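Local coordinates for protein alpha-1,2-mannosidase (Bacteroides thetaiotaomicron, PDB 2WW2) that probably hydrolyses alpha-mannosidic linkages with inversion of configuration, as a calcium-dependent glycoside hydrolase of family GH92, at residues Gln355-Ala360 / Ser386-Ala391. Residues are numbered along the deposited sequence; the frame is centred on the assembly and turned at random.
Sequences QSIINA and SLLVDA
Ile357 and Leu388 face each other where helices 347-364 and 383-393 pack in the helical catalytic domain of this GH92 enzyme, an (alpha/alpha)6-type domain of the six-hairpin clan. The two short segments run roughly antiparallel, at 142° between their N-to-C directions. Their axes approach to 10.6 Å. No hydrogen bond links them; the buried interface is made entirely of aliphatic branches. Ile357 and Leu388 reach past each other from opposite helices, side by side. Ile357 lies with CG1 beside its backbone N (chi1 -75°) and the chain extended beyond it, which carries CD1 across to the neighbouring helix. There CD1 meets two leucines. It lies 3.8 Å from Leu387 CD2, with Ile357 nearly perpendicular to Leu387. Its distance to Leu388 CD2 is 4.1 Å. The other branch, Ile357 CG2, lies against Leu388 CD1, so both methyls of Leu388 touch this one isoleucine. Ile358 leaves its helix less directly, but a bend at chi2 (-51°) brings its CD1 against Leu388 CD1, the two side chains meeting at a slant. One turn back on helix 347-364, Val353 and Thr354 extend the packing surface for Leu387 and Leu388, respectively. Helix 401-413 adds Met408 against Leu388 and Lys403 against Ile358, whereas His339 of helix 338-345 touches Leu387; the pair is thus built into a multi-helix core. At the Ile358 side of the interface, Leu388 CD1 bridges two successive isoleucines, 4.1 Å from Ile357 CG2 and 4.0 Å from Ile358 CD1.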
ATOM      1  N   GLN A 355     -40.635 -23.168   1.171  1.00 10.58           N
ATOM      2  CA  GLN A 355     -41.490 -23.808   2.186  1.00 12.09           C
ATOM      3  C   GLN A 355     -40.758 -24.009   3.519  1.00 10.38           C
ATOM      4  O   GLN A 355     -41.345 -23.843   4.592  1.00 10.29           O
ATOM      5  CB  GLN A 355     -41.958 -25.196   1.736  1.00 13.35           C
ATOM      6  CG  GLN A 355     -43.154 -25.273   0.814  1.00 18.39           C
ATOM      7  CD  GLN A 355     -43.309 -26.690   0.267  1.00 24.51           C
ATOM      8  OE1 GLN A 355     -42.888 -26.999  -0.873  1.00 27.81           O
ATOM      9  NE2 GLN A 355     -43.845 -27.580   1.101  1.00 24.39           N
ATOM     10  N   SER A 356     -39.490 -24.401   3.459  1.00  9.79           N
ATOM     11  CA  SER A 356     -38.731 -24.682   4.684  0.50  9.83           C
ATOM     12  C   SER A 356     -38.465 -23.431   5.519  1.00  9.66           C
ATOM     13  O   SER A 356     -38.364 -23.508   6.747  1.00  9.83           O
ATOM     14  CB  SER A 356     -37.418 -25.419   4.391  0.50  9.92           C
ATOM     15  OG  SER A 356     -36.466 -24.575   3.771  0.50 10.66           O
ATOM     16  N   ILE A 357     -38.360 -22.283   4.863  1.00  8.63           N
ATOM     17  CA  ILE A 357     -38.180 -21.017   5.572  1.00  8.14           C
ATOM     18  C   ILE A 357     -39.428 -20.733   6.405  1.00  8.29           C
ATOM     19  O   ILE A 357     -39.341 -20.347   7.574  1.00  8.31           O
ATOM     20  CB  ILE A 357     -37.923 -19.857   4.565  1.00  8.45           C
ATOM     21  CG1 ILE A 357     -36.499 -19.949   4.011  1.00  8.27           C
ATOM     22  CG2 ILE A 357     -38.152 -18.481   5.217  1.00  7.26           C
ATOM     23  CD1 ILE A 357     -36.257 -19.027   2.805  1.00 10.23           C
ATOM     24  N   ILE A 358     -40.594 -20.930   5.801  1.00  8.25           N
ATOM     25  CA  ILE A 358     -41.859 -20.744   6.530  1.00  8.26           C
ATOM     26  C   ILE A 358     -41.980 -21.778   7.667  1.00  8.55           C
ATOM     27  O   ILE A 358     -42.409 -21.459   8.773  1.00  8.60           O
ATOM     28  CB  ILE A 358     -43.072 -20.815   5.571  1.00  8.80           C
ATOM     29  CG1 ILE A 358     -42.959 -19.702   4.526  1.00  8.65           C
ATOM     30  CG2 ILE A 358     -44.412 -20.689   6.337  1.00  8.43           C
ATOM     31  CD1 ILE A 358     -42.723 -18.342   5.140  1.00 10.76           C
ATOM     32  N   ASN A 359     -41.588 -23.020   7.401  1.00  8.09           N
ATOM     33  CA  ASN A 359     -41.627 -24.039   8.439  1.00  8.25           C
ATOM     34  C   ASN A 359     -40.757 -23.620   9.632  1.00  8.31           C
ATOM     35  O   ASN A 359     -41.161 -23.765  10.773  1.00  8.23           O
ATOM     36  CB  ASN A 359     -41.147 -25.397   7.905  1.00  7.64           C
ATOM     37  CG  ASN A 359     -42.102 -26.008   6.898  1.00  9.03           C
ATOM     38  OD1 ASN A 359     -43.273 -25.636   6.835  1.00  9.28           O
ATOM     39  ND2 ASN A 359     -41.603 -26.948   6.097  1.00  7.37           N
ATOM     40  N   ALA A 360     -39.554 -23.126   9.364  1.00  8.56           N
ATOM     41  CA  ALA A 360     -38.653 -22.692  10.445  1.00  8.57           C
ATOM     42  C   ALA A 360     -39.316 -21.571  11.223  1.00  8.83           C
ATOM     43  O   ALA A 360     -39.241 -21.520  12.466  1.00  8.82           O
ATOM     44  CB  ALA A 360     -37.293 -22.223   9.858  1.00  7.99           C
ATOM     45  N   SER A 386     -35.552 -11.954   0.795  1.00  8.74           N
ATOM     46  CA  SER A 386     -35.152 -11.964  -0.608  1.00  8.67           C
ATOM     47  C   SER A 386     -35.398 -13.331  -1.262  1.00  8.79           C
ATOM     48  O   SER A 386     -35.915 -13.408  -2.378  1.00  8.43           O
ATOM     49  CB  SER A 386     -33.675 -11.568  -0.746  1.00  8.95           C
ATOM     50  OG  SER A 386     -33.254 -11.732  -2.098  1.00 10.00           O
ATOM     51  N   LEU A 387     -35.032 -14.412  -0.581  1.00  8.60           N
ATOM     52  CA  LEU A 387     -35.273 -15.752  -1.140  1.00  8.36           C
ATOM     53  C   LEU A 387     -36.752 -15.974  -1.432  1.00  8.28           C
ATOM     54  O   LEU A 387     -37.126 -16.493  -2.481  1.00  7.72           O
ATOM     55  CB  LEU A 387     -34.820 -16.839  -0.167  1.00  8.63           C
ATOM     56  CG  LEU A 387     -33.370 -17.311  -0.325  1.00  8.99           C
ATOM     57  CD1 LEU A 387     -32.396 -16.165   0.004  1.00  5.53           C
ATOM     58  CD2 LEU A 387     -33.144 -18.518   0.607  1.00 11.06           C
ATOM     59  N   LEU A 388     -37.599 -15.587  -0.490  1.00  7.44           N
ATOM     60  CA  LEU A 388     -39.030 -15.748  -0.695  1.00  7.47           C
ATOM     61  C   LEU A 388     -39.543 -14.884  -1.851  1.00  7.27           C
ATOM     62  O   LEU A 388     -40.307 -15.343  -2.701  1.00  6.58           O
ATOM     63  CB  LEU A 388     -39.801 -15.417   0.597  1.00  7.38           C
ATOM     64  CG  LEU A 388     -39.580 -16.316   1.829  1.00  7.74           C
ATOM     65  CD1 LEU A 388     -40.431 -15.817   3.024  1.00  6.78           C
ATOM     66  CD2 LEU A 388     -39.971 -17.740   1.489  1.00  9.19           C
ATOM     67  N   VAL A 389     -39.148 -13.617  -1.868  1.00  7.54           N
ATOM     68  CA  VAL A 389     -39.730 -12.685  -2.856  1.00  7.11           C
ATOM     69  C   VAL A 389     -39.148 -12.903  -4.260  1.00  7.46           C
ATOM     70  O   VAL A 389     -39.870 -12.867  -5.271  1.00  6.79           O
ATOM     71  CB  VAL A 389     -39.537 -11.233  -2.409  1.00  7.33           C
ATOM     72  CG1 VAL A 389     -39.993 -10.275  -3.523  1.00  6.79           C
ATOM     73  CG2 VAL A 389     -40.326 -10.997  -1.092  1.00  4.77           C
ATOM     74  N   ASP A 390     -37.845 -13.142  -4.330  1.00  7.22           N
ATOM     75  CA  ASP A 390     -37.236 -13.415  -5.628  1.00  7.57           C
ATOM     76  C   ASP A 390     -37.938 -14.611  -6.277  1.00  8.24           C
ATOM     77  O   ASP A 390     -38.285 -14.578  -7.484  1.00  8.01           O
ATOM     78  CB  ASP A 390     -35.725 -13.665  -5.505  1.00  8.03           C
ATOM     79  CG  ASP A 390     -35.055 -13.833  -6.862  1.00  9.37           C
ATOM     80  OD1 ASP A 390     -35.109 -12.874  -7.677  1.00 10.16           O
ATOM     81  OD2 ASP A 390     -34.488 -14.923  -7.126  1.00 10.32           O
ATOM     82  N   ALA A 391     -38.167 -15.665  -5.485  1.00  7.71           N
ATOM     83  CA  ALA A 391     -38.840 -16.864  -6.000  1.00  7.71           C
ATOM     84  C   ALA A 391     -40.260 -16.530  -6.414  1.00  7.73           C
ATOM     85  O   ALA A 391     -40.699 -16.892  -7.506  1.00  7.91           O
ATOM     86  CB  ALA A 391     -38.842 -17.975  -4.958  1.00  7.35           C
TER